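Local coordinates for kinesin-like protein Nod (Drosophila melanogaster, PDB 3DC4) that hydrolyses ATP and binds microtubules through its kinesin motor domain, and is required for the distributive segregation of non-exchange chromosomes in meiosis, at residues R29-R34 and I312-C317; L56-N61 and S320-T325. All blocks are in the same frame, centred on the assembly; numbering follows the deposited sequence.

Contact 1: residues R29-R34 and I312-C317. With ADP (adenosine-5'-diphosphate), chain C.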
ATOM      1  N   ARG A  29      -1.788   3.770 -12.070  1.00 15.16           N
ATOM      2  CA  ARG A  29      -0.526   4.200 -12.650  1.00 14.82           C
ATOM      3  C   ARG A  29      -0.186   3.309 -13.830  1.00 15.85           C
ATOM      4  O   ARG A  29      -0.072   2.093 -13.690  1.00 15.14           O
ATOM      5  CB  ARG A  29       0.615   4.130 -11.629  1.00 13.15           C
ATOM      6  CG  ARG A  29       1.917   4.753 -12.163  1.00 13.95           C
ATOM      7  CD  ARG A  29       3.087   4.679 -11.167  1.00 13.85           C
ATOM      8  NE  ARG A  29       4.160   5.605 -11.556  1.00 14.74           N
ATOM      9  CZ  ARG A  29       5.299   5.768 -10.894  1.00 16.54           C
ATOM     10  NH1 ARG A  29       5.530   5.058  -9.799  1.00 16.14           N
ATOM     11  NH2 ARG A  29       6.193   6.659 -11.313  1.00 20.23           N
ATOM     12  N   GLU A  30      -0.024   3.929 -14.991  1.00 16.17           N
ATOM     13  CA  GLU A  30       0.317   3.213 -16.209  1.00 17.89           C
ATOM     14  C   GLU A  30       1.814   2.930 -16.200  1.00 17.33           C
ATOM     15  O   GLU A  30       2.613   3.836 -15.976  1.00 16.67           O
ATOM     16  CB  GLU A  30      -0.035   4.067 -17.432  1.00 19.35           C
ATOM     17  CG  GLU A  30       0.442   3.489 -18.760  1.00 20.84           C
ATOM     18  CD  GLU A  30       0.175   4.428 -19.929  1.00 25.11           C
ATOM     19  OE1 GLU A  30       0.496   5.626 -19.805  1.00 25.17           O
ATOM     20  OE2 GLU A  30      -0.343   3.970 -20.968  1.00 28.92           O
ATOM     21  N   ALA A  31       2.195   1.676 -16.422  1.00 18.90           N
ATOM     22  CA  ALA A  31       3.612   1.315 -16.444  1.00 19.49           C
ATOM     23  C   ALA A  31       4.224   1.829 -17.755  1.00 22.13           C
ATOM     24  O   ALA A  31       3.502   2.124 -18.715  1.00 19.68           O
ATOM     25  CB  ALA A  31       3.768  -0.204 -16.346  1.00 19.21           C
ATOM     26  N   PRO A  32       5.562   1.967 -17.805  1.00 23.86           N
ATOM     27  CA  PRO A  32       6.251   2.447 -19.012  1.00 25.84           C
ATOM     28  C   PRO A  32       6.000   1.528 -20.202  1.00 27.35           C
ATOM     29  O   PRO A  32       5.862   0.313 -20.042  1.00 22.24           O
ATOM     30  CB  PRO A  32       7.724   2.428 -18.608  1.00 25.59           C
ATOM     31  CG  PRO A  32       7.673   2.657 -17.142  1.00 27.45           C
ATOM     32  CD  PRO A  32       6.517   1.793 -16.697  1.00 24.99           C
ATOM     33  N   TYR A  33       5.960   2.107 -21.396  1.00 31.86           N
ATOM     34  CA  TYR A  33       5.733   1.324 -22.599  1.00 38.58           C
ATOM     35  C   TYR A  33       7.060   0.787 -23.131  1.00 41.46           C
ATOM     36  O   TYR A  33       8.041   1.523 -23.241  1.00 41.82           O
ATOM     37  CB  TYR A  33       5.039   2.182 -23.665  1.00 42.79           C
ATOM     38  CG  TYR A  33       4.522   1.394 -24.851  1.00 47.75           C
ATOM     39  CD1 TYR A  33       5.401   0.815 -25.769  1.00 50.40           C
ATOM     40  CD2 TYR A  33       3.152   1.216 -25.048  1.00 50.32           C
ATOM     41  CE1 TYR A  33       4.928   0.079 -26.854  1.00 52.13           C
ATOM     42  CE2 TYR A  33       2.667   0.482 -26.129  1.00 51.71           C
ATOM     43  CZ  TYR A  33       3.560  -0.084 -27.027  1.00 53.19           C
ATOM     44  OH  TYR A  33       3.089  -0.817 -28.093  1.00 54.72           O
ATOM     45  N   ARG A  34       7.082  -0.504 -23.442  1.00 45.06           N
ATOM     46  CA  ARG A  34       8.275  -1.160 -23.966  1.00 49.42           C
ATOM     47  C   ARG A  34       8.392  -0.944 -25.471  1.00 49.85           C
ATOM     48  O   ARG A  34       9.367  -1.364 -26.092  1.00 51.88           O
ATOM     49  CB  ARG A  34       8.221  -2.659 -23.668  1.00 52.03           C
ATOM     50  CG  ARG A  34       8.309  -3.013 -22.190  1.00 56.65           C
ATOM     51  CD  ARG A  34       9.733  -2.874 -21.660  1.00 60.07           C
ATOM     52  NE  ARG A  34      10.251  -1.510 -21.756  1.00 62.90           N
ATOM     53  CZ  ARG A  34       9.765  -0.472 -21.082  1.00 63.20           C
ATOM     54  NH1 ARG A  34       8.741  -0.636 -20.255  1.00 63.76           N
ATOM     55  NH2 ARG A  34      10.312   0.728 -21.227  1.00 63.66           N
ATOM     56  N   ILE A 312      -0.948  -0.816 -14.042  1.00 14.26           N
ATOM     57  CA  ILE A 312      -1.365  -1.496 -15.267  1.00 13.61           C
ATOM     58  C   ILE A 312      -0.375  -1.394 -16.412  1.00 14.61           C
ATOM     59  O   ILE A 312       0.344  -0.408 -16.557  1.00 15.65           O
ATOM     60  CB  ILE A 312      -2.700  -0.933 -15.779  1.00 12.36           C
ATOM     61  CG1 ILE A 312      -2.554   0.565 -16.078  1.00 12.68           C
ATOM     62  CG2 ILE A 312      -3.795  -1.172 -14.744  1.00 11.59           C
ATOM     63  CD1 ILE A 312      -3.805   1.216 -16.658  1.00 15.01           C
ATOM     64  N   SER A 313      -0.370  -2.437 -17.228  1.00 15.99           N
ATOM     65  CA  SER A 313       0.485  -2.508 -18.392  1.00 18.00           C
ATOM     66  C   SER A 313      -0.185  -1.767 -19.548  1.00 16.17           C
ATOM     67  O   SER A 313      -1.408  -1.786 -19.685  1.00 17.71           O
ATOM     68  CB  SER A 313       0.690  -3.970 -18.783  1.00 18.34           C
ATOM     69  OG  SER A 313       1.423  -4.059 -19.984  1.00 18.66           O
ATOM     70  N   PRO A 314       0.606  -1.064 -20.365  1.00 17.94           N
ATOM     71  CA  PRO A 314       0.058  -0.330 -21.509  1.00 18.54           C
ATOM     72  C   PRO A 314       0.062  -1.228 -22.745  1.00 20.82           C
ATOM     73  O   PRO A 314      -0.355  -0.819 -23.828  1.00 22.39           O
ATOM     74  CB  PRO A 314       1.033   0.825 -21.659  1.00 19.17           C
ATOM     75  CG  PRO A 314       2.336   0.165 -21.323  1.00 20.23           C
ATOM     76  CD  PRO A 314       1.981  -0.616 -20.077  1.00 18.90           C
ATOM     77  N   HIS A 315       0.544  -2.453 -22.562  1.00 20.00           N
ATOM     78  CA  HIS A 315       0.661  -3.425 -23.651  1.00 24.75           C
ATOM     79  C   HIS A 315      -0.623  -4.171 -23.986  1.00 23.34           C
ATOM     80  O   HIS A 315      -1.330  -4.651 -23.099  1.00 24.18           O
ATOM     81  CB  HIS A 315       1.749  -4.448 -23.320  1.00 25.52           C
ATOM     82  CG  HIS A 315       3.030  -3.840 -22.842  1.00 29.66           C
ATOM     83  ND1 HIS A 315       3.715  -2.879 -23.557  1.00 30.78           N
ATOM     84  CD2 HIS A 315       3.756  -4.064 -21.723  1.00 29.97           C
ATOM     85  CE1 HIS A 315       4.806  -2.538 -22.896  1.00 31.21           C
ATOM     86  NE2 HIS A 315       4.855  -3.243 -21.779  1.00 31.96           N
ATOM     87  N   GLN A 316      -0.894  -4.294 -25.280  1.00 24.74           N
ATOM     88  CA  GLN A 316      -2.085  -4.977 -25.769  1.00 25.86           C
ATOM     89  C   GLN A 316      -2.176  -6.416 -25.263  1.00 25.42           C
ATOM     90  O   GLN A 316      -3.260  -6.896 -24.933  1.00 25.38           O
ATOM     91  CB  GLN A 316      -2.092  -4.957 -27.306  1.00 29.92           C
ATOM     92  CG  GLN A 316      -3.326  -5.572 -27.948  1.00 34.63           C
ATOM     93  CD  GLN A 316      -4.601  -4.821 -27.608  1.00 39.46           C
ATOM     94  OE1 GLN A 316      -4.665  -3.596 -27.728  1.00 42.41           O
ATOM     95  NE2 GLN A 316      -5.628  -5.555 -27.188  1.00 41.88           N
ATOM     96  N   CYS A 317      -1.033  -7.097 -25.187  1.00 23.99           N
ATOM     97  CA  CYS A 317      -0.990  -8.488 -24.735  1.00 25.00           C
ATOM     98  C   CYS A 317      -1.446  -8.664 -23.288  1.00 23.84           C
ATOM     99  O   CYS A 317      -1.798  -9.769 -22.871  1.00 24.69           O
ATOM    100  CB  CYS A 317       0.430  -9.065 -24.894  1.00 23.67           C
ATOM    101  SG  CYS A 317       1.717  -8.242 -23.885  1.00 27.23           S
TER
HETATM  102  PB  ADP C 401       6.191  -5.338 -10.251  1.00 21.61           P
HETATM  103  O1B ADP C 401       4.786  -4.895 -10.319  1.00 20.88           O
HETATM  104  O2B ADP C 401       6.723  -5.105  -8.795  1.00 21.88           O
HETATM  105  O3B ADP C 401       6.190  -6.965 -10.667  1.00 19.39           O
HETATM  106  PA  ADP C 401       8.356  -3.708 -10.754  1.00 26.15           P
HETATM  107  O1A ADP C 401       7.909  -2.762  -9.752  1.00 25.77           O
HETATM  108  O2A ADP C 401       9.365  -4.763 -10.139  1.00 28.02           O
HETATM  109  O3A ADP C 401       7.034  -4.486 -11.356  1.00 24.15           O
HETATM  110  O5' ADP C 401       9.005  -2.910 -11.980  1.00 29.16           O
HETATM  111  C5' ADP C 401       9.484  -3.837 -12.964  1.00 28.72           C
HETATM  112  C4' ADP C 401      10.607  -3.162 -13.757  1.00 28.12           C
HETATM  113  O4' ADP C 401      10.114  -1.985 -14.444  1.00 26.35           O
HETATM  114  C3' ADP C 401      11.757  -2.678 -12.796  1.00 28.74           C
HETATM  115  O3' ADP C 401      12.970  -2.462 -13.505  1.00 34.17           O
HETATM  116  C2' ADP C 401      11.246  -1.196 -12.565  1.00 27.58           C
HETATM  117  O2' ADP C 401      12.338  -0.331 -12.214  1.00 28.13           O
HETATM  118  C1' ADP C 401      10.736  -0.781 -13.970  1.00 27.17           C
HETATM  119  N9  ADP C 401       9.724   0.269 -13.862  1.00 26.24           N
HETATM  120  C8  ADP C 401       8.403   0.093 -13.521  1.00 22.73           C
HETATM  121  N7  ADP C 401       7.803   1.255 -13.381  1.00 24.03           N
HETATM  122  C5  ADP C 401       8.645   2.225 -13.824  1.00 24.49           C
HETATM  123  C6  ADP C 401       8.591   3.639 -13.919  1.00 23.87           C
HETATM  124  N6  ADP C 401       7.401   4.309 -13.696  1.00 24.96           N
HETATM  125  N1  ADP C 401       9.712   4.318 -14.261  1.00 24.86           N
HETATM  126  C2  ADP C 401      10.831   3.677 -14.611  1.00 24.24           C
HETATM  127  N3  ADP C 401      10.943   2.356 -14.513  1.00 26.18           N
HETATM  128  C4  ADP C 401       9.916   1.608 -14.087  1.00 25.16           C
HETATM  129  O   HOH W   1       0.947  -3.032 -27.193  1.00 46.65           O

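Contact 2: residues L56-N61 and S320-T325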
ATOM      1  N   LEU A  56      -9.726   7.285 -17.536  1.00 17.24           N
ATOM      2  CA  LEU A  56      -8.990   6.588 -18.571  1.00 18.28           C
ATOM      3  C   LEU A  56      -9.926   5.654 -19.304  1.00 18.26           C
ATOM      4  O   LEU A  56     -10.984   5.286 -18.792  1.00 18.13           O
ATOM      5  CB  LEU A  56      -7.817   5.797 -17.981  1.00 20.52           C
ATOM      6  CG  LEU A  56      -8.115   4.761 -16.903  1.00 22.58           C
ATOM      7  CD1 LEU A  56      -7.057   3.676 -16.977  1.00 24.75           C
ATOM      8  CD2 LEU A  56      -8.144   5.405 -15.527  1.00 24.54           C
ATOM      9  N   ILE A  57      -9.528   5.278 -20.509  1.00 18.80           N
ATOM     10  CA  ILE A  57     -10.324   4.389 -21.327  1.00 19.64           C
ATOM     11  C   ILE A  57      -9.464   3.229 -21.762  1.00 17.34           C
ATOM     12  O   ILE A  57      -8.357   3.415 -22.264  1.00 17.56           O
ATOM     13  CB  ILE A  57     -10.857   5.113 -22.567  1.00 20.78           C
ATOM     14  CG1 ILE A  57     -11.788   6.245 -22.128  1.00 23.41           C
ATOM     15  CG2 ILE A  57     -11.592   4.119 -23.477  1.00 21.09           C
ATOM     16  CD1 ILE A  57     -12.139   7.212 -23.228  1.00 26.23           C
ATOM     17  N   VAL A  58      -9.969   2.028 -21.530  1.00 16.93           N
ATOM     18  CA  VAL A  58      -9.266   0.817 -21.909  1.00 17.29           C
ATOM     19  C   VAL A  58     -10.296  -0.100 -22.546  1.00 18.53           C
ATOM     20  O   VAL A  58     -11.347  -0.359 -21.969  1.00 18.96           O
ATOM     21  CB  VAL A  58      -8.635   0.126 -20.686  1.00 16.51           C
ATOM     22  CG1 VAL A  58      -7.987  -1.185 -21.109  1.00 15.92           C
ATOM     23  CG2 VAL A  58      -7.589   1.043 -20.059  1.00 18.56           C
ATOM     24  N   ASP A  59      -9.989  -0.558 -23.753  1.00 20.86           N
ATOM     25  CA  ASP A  59     -10.869  -1.439 -24.504  1.00 21.91           C
ATOM     26  C   ASP A  59     -12.287  -0.860 -24.556  1.00 23.60           C
ATOM     27  O   ASP A  59     -13.268  -1.561 -24.323  1.00 22.26           O
ATOM     28  CB  ASP A  59     -10.864  -2.836 -23.867  1.00 22.51           C
ATOM     29  CG  ASP A  59     -11.368  -3.912 -24.808  1.00 22.50           C
ATOM     30  OD1 ASP A  59     -11.078  -3.836 -26.019  1.00 24.97           O
ATOM     31  OD2 ASP A  59     -12.046  -4.845 -24.330  1.00 22.29           O
ATOM     32  N   GLN A  60     -12.372   0.435 -24.851  1.00 24.99           N
ATOM     33  CA  GLN A  60     -13.644   1.153 -24.959  1.00 28.11           C
ATOM     34  C   GLN A  60     -14.390   1.338 -23.644  1.00 26.89           C
ATOM     35  O   GLN A  60     -15.498   1.872 -23.623  1.00 28.50           O
ATOM     36  CB  GLN A  60     -14.560   0.461 -25.975  1.00 33.29           C
ATOM     37  CG  GLN A  60     -14.073   0.597 -27.402  1.00 39.64           C
ATOM     38  CD  GLN A  60     -13.926   2.050 -27.806  1.00 44.40           C
ATOM     39  OE1 GLN A  60     -14.899   2.808 -27.815  1.00 47.54           O
ATOM     40  NE2 GLN A  60     -12.704   2.450 -28.139  1.00 46.05           N
ATOM     41  N   ASN A  61     -13.781   0.905 -22.548  1.00 24.98           N
ATOM     42  CA  ASN A  61     -14.392   1.042 -21.234  1.00 23.54           C
ATOM     43  C   ASN A  61     -13.844   2.280 -20.551  1.00 22.64           C
ATOM     44  O   ASN A  61     -12.640   2.515 -20.553  1.00 21.25           O
ATOM     45  CB  ASN A  61     -14.089  -0.180 -20.371  1.00 23.30           C
ATOM     46  CG  ASN A  61     -14.676  -1.446 -20.940  1.00 22.97           C
ATOM     47  OD1 ASN A  61     -15.895  -1.622 -20.960  1.00 27.38           O
ATOM     48  ND2 ASN A  61     -13.820  -2.331 -21.413  1.00 22.09           N
ATOM     49  N   SER A 320      -6.283  -8.171 -20.891  1.00 19.15           N
ATOM     50  CA  SER A 320      -7.140  -8.905 -19.974  1.00 19.99           C
ATOM     51  C   SER A 320      -6.782  -8.667 -18.505  1.00 19.60           C
ATOM     52  O   SER A 320      -7.659  -8.476 -17.665  1.00 17.18           O
ATOM     53  CB  SER A 320      -7.058 -10.395 -20.296  1.00 23.87           C
ATOM     54  OG  SER A 320      -8.035 -11.123 -19.587  1.00 29.93           O
ATOM     55  N   GLU A 321      -5.492  -8.686 -18.203  1.00 18.76           N
ATOM     56  CA  GLU A 321      -5.039  -8.462 -16.835  1.00 18.36           C
ATOM     57  C   GLU A 321      -5.306  -7.012 -16.448  1.00 16.46           C
ATOM     58  O   GLU A 321      -5.719  -6.710 -15.330  1.00 16.02           O
ATOM     59  CB  GLU A 321      -3.545  -8.773 -16.717  1.00 21.53           C
ATOM     60  CG  GLU A 321      -3.203 -10.245 -16.941  1.00 25.07           C
ATOM     61  CD  GLU A 321      -4.033 -11.177 -16.066  1.00 28.78           C
ATOM     62  OE1 GLU A 321      -4.492 -10.738 -14.989  1.00 28.69           O
ATOM     63  OE2 GLU A 321      -4.222 -12.355 -16.447  1.00 29.84           O
ATOM     64  N   THR A 322      -5.070  -6.112 -17.389  1.00 17.91           N
ATOM     65  CA  THR A 322      -5.305  -4.696 -17.145  1.00 17.06           C
ATOM     66  C   THR A 322      -6.784  -4.459 -16.836  1.00 16.87           C
ATOM     67  O   THR A 322      -7.116  -3.781 -15.862  1.00 14.69           O
ATOM     68  CB  THR A 322      -4.861  -3.875 -18.362  1.00 16.63           C
ATOM     69  OG1 THR A 322      -3.429  -3.895 -18.431  1.00 20.11           O
ATOM     70  CG2 THR A 322      -5.333  -2.426 -18.268  1.00 15.27           C
ATOM     71  N   LEU A 323      -7.673  -5.022 -17.652  1.00 16.53           N
ATOM     72  CA  LEU A 323      -9.111  -4.858 -17.422  1.00 15.73           C
ATOM     73  C   LEU A 323      -9.521  -5.382 -16.050  1.00 15.07           C
ATOM     74  O   LEU A 323     -10.351  -4.780 -15.364  1.00 16.96           O
ATOM     75  CB  LEU A 323      -9.912  -5.589 -18.508  1.00 15.97           C
ATOM     76  CG  LEU A 323      -9.877  -4.875 -19.866  1.00 13.97           C
ATOM     77  CD1 LEU A 323     -10.576  -5.709 -20.936  1.00 15.61           C
ATOM     78  CD2 LEU A 323     -10.559  -3.518 -19.728  1.00 17.93           C
ATOM     79  N   SER A 324      -8.959  -6.516 -15.655  1.00 14.76           N
ATOM     80  CA  SER A 324      -9.287  -7.114 -14.361  1.00 15.42           C
ATOM     81  C   SER A 324      -8.902  -6.176 -13.227  1.00 15.04           C
ATOM     82  O   SER A 324      -9.660  -5.966 -12.275  1.00 13.51           O
ATOM     83  CB  SER A 324      -8.563  -8.458 -14.209  1.00 16.54           C
ATOM     84  OG  SER A 324      -9.037  -9.400 -15.161  1.00 18.78           O
ATOM     85  N   THR A 325      -7.719  -5.596 -13.359  1.00 14.58           N
ATOM     86  CA  THR A 325      -7.200  -4.675 -12.364  1.00 13.80           C
ATOM     87  C   THR A 325      -8.053  -3.408 -12.274  1.00 15.07           C
ATOM     88  O   THR A 325      -8.380  -2.944 -11.181  1.00 15.18           O
ATOM     89  CB  THR A 325      -5.743  -4.314 -12.714  1.00 15.12           C
ATOM     90  OG1 THR A 325      -4.907  -5.468 -12.564  1.00 16.32           O
ATOM     91  CG2 THR A 325      -5.227  -3.226 -11.808  1.00 13.62           C
TER

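Contact 1: residues R29-R34 and I312-C317
H315 and Y33 form a T-shaped pair: the edge of the imidazole is directed at the face of the phenol ring, with ND1 above the centre of that ring, centroids 5.2 Å apart and planes at 70°. With CG of Y33 anti to the backbone N (chi1 -169°), the ring lies back over the 312-317 loop, where its CD2 also touches CG of P314 at 4.0 Å. At the edge of the imidazole the backbone of R34 closes in, its N 3.1 Å from H315 CE1 and near the ring plane. A water bridges Y33 OH and the backbone N of Q316. P314 lies deeper, its CD 3.4 Å from A31 O and its CB against OE2 of E30. That carboxylate is held from outside, by S43 OG on OE2 and the amide of A71 on OE1. Beneath these side chains the two segments leave the central mixed sheet of the kinesin motor domain as the ends of adjacent parallel strands, joined by I312 N to R29 O (3.1 Å) and A31 N to I312 O (2.8 Å). R29 and P32 turn the other way, to ADP, in what is probably the place of the kinesin RxRP motif, here with A31 for its second arginine. P32 packs CG on C5 of the adenine at 3.5 Å, while N6 lies over one face of the R29 guanidinium, whose NH1 is bonded to Q75 and S111 and NH2 to the carbonyl of I73.

Contact 2: residues L56-N61 and S320-T325
This is a small, largely apolar packing contact between the end of a beta hairpin and helix 319-335, at the periphery of the motor domain. L323 carries it, reaching from the helix so that its two methyl groups meet different residues of the hairpin. CD2 lies 3.7 Å from CG1 of V58, the two side chains running alongside one another and pointing opposite ways. D59 lies across the L323 side chain, with OD2 3.8 Å from CD1. The preceding helix residue, T322, adds its CG2, 4.1 Å from V58 CG1 and placed there by standing anti to the backbone N. V58 is further covered by L319 and L326 of the same helix. N61 flanks L323 with its amide, ND2 being 3.9 Å from CD2. The same ND2 donates to V58 O at 3.2 Å, in the carbonyl plane but at a bent N-H...O angle of 137°, joining the backbone N61 N (2.8 Å) on that oxygen. Replacing N61 by alanine removes that second donor, so V58 O is likely to keep only the backbone amide of the turn, and the CD2 methyl of L323 to lose its amide neighbour. The positive phi angles of D59 and Q60 make V58-N61 a type I' turn, the tight two-residue connection characteristic of beta hairpins, here linking strands 55-58 and 61-64 of a small three-stranded antiparallel sheet.

From the N terminus the chain meets segment 29-34 at the end of strand 23-30, then the hairpin 56-61, and only after most of the motor domain do their partners follow, 312-317 and 320-325. Contact 1 therefore closes a loop of 277 residues and contact 2 one of 258. The two do not nest but cross, since the segments alternate along the chain. Their centres are about 11 Å apart, and they touch directly: S313 O and T322 OG1 are 3.2 Å apart, a probable hydrogen bond, and I312 packs on T322, T325 and L56. The central sheet beside the nucleotide pocket, the last helix and the small antiparallel sheet are thus tied together.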